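Local coordinates for protein heavy metal cation tricomponent efflux pump ZneA(CzcA-like) (Cupriavidus metallidurans, PDB 4K0J) that exports zinc ions in exchange for protons, as the inner-membrane RND-type pump of a tripartite heavy-metal efflux system, at residues D44-A58 with T87-A101. Sequence-based numbering, arbitrary orientation.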
# COMPACT_ATOMS: atom_id res chain seq x y z
N ASP C 44 20.05 -0.49 -5.16
CA ASP C 44 18.79 -0.52 -5.89
C ASP C 44 17.80 -1.38 -5.10
O ASP C 44 18.20 -2.11 -4.19
CB ASP C 44 19.01 -1.09 -7.29
CG ASP C 44 20.06 -0.32 -8.07
OD1 ASP C 44 20.85 -0.97 -8.80
OD2 ASP C 44 20.09 0.92 -7.96
N THR C 45 16.53 -1.30 -5.45
CA THR C 45 15.50 -2.05 -4.75
C THR C 45 15.60 -3.55 -5.04
O THR C 45 15.22 -4.01 -6.11
CB THR C 45 14.11 -1.57 -5.15
OG1 THR C 45 14.13 -0.15 -5.30
CG2 THR C 45 13.10 -1.95 -4.08
N THR C 46 16.11 -4.30 -4.06
CA THR C 46 16.31 -5.74 -4.22
C THR C 46 15.76 -6.55 -3.06
O THR C 46 15.59 -6.04 -1.95
CB THR C 46 17.80 -6.08 -4.40
OG1 THR C 46 17.97 -7.50 -4.35
CG2 THR C 46 18.64 -5.43 -3.31
N SER C 47 15.50 -7.83 -3.32
CA SER C 47 15.06 -8.74 -2.28
C SER C 47 15.34 -10.17 -2.71
O SER C 47 15.20 -10.51 -3.89
CB SER C 47 13.57 -8.56 -1.99
OG SER C 47 13.18 -9.34 -0.88
N GLN C 48 15.75 -11.01 -1.77
CA GLN C 48 16.07 -12.40 -2.08
C GLN C 48 15.24 -13.40 -1.27
O GLN C 48 14.89 -13.15 -0.10
CB GLN C 48 17.58 -12.68 -1.93
CG GLN C 48 18.26 -11.91 -0.81
CD GLN C 48 19.70 -12.34 -0.58
OE1 GLN C 48 20.19 -13.26 -1.23
NE2 GLN C 48 20.38 -11.68 0.36
N VAL C 49 14.91 -14.52 -1.91
CA VAL C 49 14.16 -15.60 -1.27
C VAL C 49 15.06 -16.78 -0.92
O VAL C 49 15.87 -17.23 -1.73
CB VAL C 49 12.96 -16.07 -2.13
CG1 VAL C 49 13.30 -16.05 -3.61
CG2 VAL C 49 12.49 -17.46 -1.71
N VAL C 50 14.92 -17.27 0.31
CA VAL C 50 15.78 -18.33 0.81
C VAL C 50 14.99 -19.62 1.01
O VAL C 50 14.14 -19.71 1.90
CB VAL C 50 16.41 -17.93 2.15
CG1 VAL C 50 17.60 -18.83 2.46
CG2 VAL C 50 16.84 -16.48 2.12
N THR C 51 15.26 -20.60 0.15
CA THR C 51 14.71 -21.94 0.34
C THR C 51 15.81 -22.80 0.94
O THR C 51 16.66 -23.32 0.22
CB THR C 51 14.24 -22.57 -0.98
OG1 THR C 51 13.42 -21.65 -1.71
CG2 THR C 51 13.44 -23.83 -0.70
N GLN C 52 15.80 -22.93 2.27
CA GLN C 52 16.86 -23.65 2.97
C GLN C 52 16.47 -25.09 3.32
O GLN C 52 15.50 -25.32 4.03
CB GLN C 52 17.26 -22.91 4.24
CG GLN C 52 18.08 -23.74 5.21
CD GLN C 52 18.61 -22.93 6.37
OE1 GLN C 52 18.61 -21.70 6.34
NE2 GLN C 52 19.06 -23.62 7.41
N VAL C 53 17.25 -26.04 2.82
CA VAL C 53 17.07 -27.45 3.19
C VAL C 53 18.32 -27.97 3.91
O VAL C 53 19.35 -28.23 3.29
CB VAL C 53 16.77 -28.33 1.96
CG1 VAL C 53 16.24 -29.67 2.42
CG2 VAL C 53 15.76 -27.66 1.04
N ASN C 54 18.21 -28.12 5.23
CA ASN C 54 19.36 -28.44 6.08
C ASN C 54 20.03 -29.78 5.77
O ASN C 54 19.38 -30.82 5.74
CB ASN C 54 18.97 -28.39 7.56
CG ASN C 54 18.15 -27.16 7.91
OD1 ASN C 54 18.68 -26.06 8.03
ND2 ASN C 54 16.84 -27.35 8.08
N GLY C 55 21.35 -29.75 5.56
CA GLY C 55 22.13 -30.96 5.42
C GLY C 55 22.09 -31.61 4.05
O GLY C 55 22.78 -32.60 3.80
N LEU C 56 21.27 -31.05 3.15
CA LEU C 56 21.09 -31.62 1.83
C LEU C 56 22.09 -31.04 0.83
O LEU C 56 22.45 -29.87 0.93
CB LEU C 56 19.65 -31.40 1.35
CG LEU C 56 18.95 -32.64 0.79
CD1 LEU C 56 17.44 -32.51 0.86
CD2 LEU C 56 19.40 -32.89 -0.63
N ALA C 57 22.54 -31.86 -0.12
CA ALA C 57 23.54 -31.43 -1.10
C ALA C 57 23.00 -30.61 -2.28
O ALA C 57 21.84 -30.19 -2.29
CB ALA C 57 24.33 -32.63 -1.60
N ALA C 58 23.85 -30.42 -3.29
CA ALA C 58 23.71 -29.32 -4.26
C ALA C 58 23.06 -29.63 -5.62
O ALA C 58 23.34 -28.95 -6.61
CB ALA C 58 25.07 -28.68 -4.49
N THR C 87 22.82 -24.82 -4.14
CA THR C 87 23.95 -25.49 -3.51
C THR C 87 23.59 -26.28 -2.25
O THR C 87 22.45 -26.26 -1.79
CB THR C 87 25.06 -24.47 -3.13
OG1 THR C 87 26.10 -25.14 -2.40
CG2 THR C 87 24.48 -23.36 -2.27
N PHE C 88 24.60 -26.97 -1.72
CA PHE C 88 24.50 -27.67 -0.44
C PHE C 88 23.95 -26.71 0.60
O PHE C 88 24.49 -25.63 0.82
CB PHE C 88 25.88 -28.20 -0.03
CG PHE C 88 25.92 -28.87 1.33
CD1 PHE C 88 25.56 -30.20 1.47
CD2 PHE C 88 26.36 -28.18 2.45
CE1 PHE C 88 25.61 -30.83 2.71
CE2 PHE C 88 26.41 -28.80 3.69
CZ PHE C 88 26.03 -30.12 3.82
N GLY C 89 22.84 -27.11 1.21
CA GLY C 89 22.19 -26.28 2.20
C GLY C 89 20.96 -25.56 1.68
O GLY C 89 19.94 -25.52 2.37
N LEU C 90 21.03 -25.02 0.46
CA LEU C 90 19.98 -24.10 0.04
C LEU C 90 19.88 -23.71 -1.44
O LEU C 90 20.77 -23.97 -2.25
CB LEU C 90 20.07 -22.80 0.85
CG LEU C 90 21.07 -21.78 0.33
CD1 LEU C 90 20.85 -20.45 1.00
CD2 LEU C 90 22.49 -22.24 0.56
N SER C 91 18.77 -23.05 -1.74
CA SER C 91 18.56 -22.34 -2.99
C SER C 91 18.18 -20.91 -2.65
O SER C 91 17.10 -20.67 -2.10
CB SER C 91 17.41 -22.97 -3.76
OG SER C 91 16.71 -21.97 -4.49
N LEU C 92 19.05 -19.96 -2.97
CA LEU C 92 18.74 -18.56 -2.72
C LEU C 92 18.60 -17.77 -4.02
O LEU C 92 19.50 -17.77 -4.87
CB LEU C 92 19.74 -17.90 -1.75
CG LEU C 92 21.18 -17.60 -2.13
CD1 LEU C 92 21.79 -16.67 -1.12
CD2 LEU C 92 21.98 -18.88 -2.20
N ILE C 93 17.45 -17.12 -4.17
CA ILE C 93 17.14 -16.42 -5.41
C ILE C 93 17.12 -14.92 -5.20
O ILE C 93 16.35 -14.42 -4.40
CB ILE C 93 15.78 -16.86 -5.97
CG1 ILE C 93 15.85 -18.31 -6.46
CG2 ILE C 93 15.32 -15.92 -7.07
CD1 ILE C 93 14.53 -18.86 -6.95
N THR C 94 17.98 -14.21 -5.92
CA THR C 94 18.04 -12.76 -5.80
C THR C 94 17.21 -12.09 -6.89
O THR C 94 17.32 -12.44 -8.06
CB THR C 94 19.50 -12.25 -5.88
OG1 THR C 94 20.22 -12.71 -4.73
CG2 THR C 94 19.54 -10.73 -5.90
N VAL C 95 16.36 -11.14 -6.49
CA VAL C 95 15.62 -10.34 -7.46
C VAL C 95 15.85 -8.86 -7.24
O VAL C 95 15.59 -8.35 -6.16
CB VAL C 95 14.10 -10.60 -7.40
CG1 VAL C 95 13.35 -9.56 -8.24
CG2 VAL C 95 13.79 -12.00 -7.89
N VAL C 96 16.34 -8.17 -8.27
CA VAL C 96 16.44 -6.72 -8.23
C VAL C 96 15.40 -6.12 -9.16
O VAL C 96 15.15 -6.65 -10.25
CB VAL C 96 17.88 -6.23 -8.55
CG1 VAL C 96 18.76 -7.39 -8.98
CG2 VAL C 96 17.87 -5.13 -9.60
N PHE C 97 14.77 -5.04 -8.71
CA PHE C 97 13.62 -4.45 -9.38
C PHE C 97 13.97 -3.21 -10.20
O PHE C 97 15.11 -2.74 -10.18
CB PHE C 97 12.54 -4.08 -8.37
CG PHE C 97 11.93 -5.27 -7.67
CD1 PHE C 97 12.60 -5.90 -6.64
CD2 PHE C 97 10.68 -5.74 -8.04
CE1 PHE C 97 12.04 -6.99 -5.99
CE2 PHE C 97 10.12 -6.82 -7.39
CZ PHE C 97 10.79 -7.45 -6.37
N LYS C 98 12.99 -2.68 -10.92
CA LYS C 98 13.18 -1.43 -11.66
C LYS C 98 13.13 -0.28 -10.67
O LYS C 98 12.75 -0.48 -9.52
CB LYS C 98 12.09 -1.26 -12.72
CG LYS C 98 12.48 -1.71 -14.12
CD LYS C 98 13.60 -0.84 -14.70
CE LYS C 98 14.00 -1.30 -16.09
NZ LYS C 98 15.17 -0.53 -16.62
N ASP C 99 13.53 0.90 -11.10
CA ASP C 99 13.51 2.07 -10.23
C ASP C 99 12.11 2.66 -10.09
O ASP C 99 11.32 2.68 -11.04
CB ASP C 99 14.51 3.13 -10.70
CG ASP C 99 15.82 3.06 -9.95
OD1 ASP C 99 16.12 1.98 -9.38
OD2 ASP C 99 16.55 4.07 -9.93
N GLY C 100 11.81 3.15 -8.88
CA GLY C 100 10.49 3.65 -8.56
C GLY C 100 9.67 2.57 -7.88
O GLY C 100 8.61 2.85 -7.32
N ALA C 101 10.17 1.34 -7.92
CA ALA C 101 9.50 0.22 -7.29
C ALA C 101 9.66 0.28 -5.78
O ALA C 101 10.76 0.08 -5.26
CB ALA C 101 10.03 -1.10 -7.83
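S47, V49 and T51 each trade a pair of backbone hydrogen bonds with V95, I93 and S91 respectively, zipping strand 46-52 antiparallel to strand 90-97. Further backbone bonds join F97 N to T45 O at 2.8 Å, V53 N to G89 O, and G89 N to L56 O at 2.8 Å. V95 O accepts twice, from S47 N and from T46 OG1 at 3.1 Å; with chi1 at 171° the hydroxyl points away from the T46 N, beside the carbonyl carbon, and reaches V95 O from above the carbonyl plane.

V49 and I93 lie side by side, CG1 of the valine 3.5 Å from CB of the isoleucine, on the face covered by helix 62-73. On the other face, V50 CG1 meets L90 CD1 at 3.9 Å. The F97 ring turns its edge to T45 O, while the F88 ring, its CD1 3.5 Å from A57 CA, also packs on V226 of a neighbouring subunit.

D44 and D99 bring like charges near each other, but D44 has a salt bridge to K459. Backbone bonding thus fixes the register of these neighbouring strands of a porter-domain sheet, and side chains join it to the helices and the trimer neighbour.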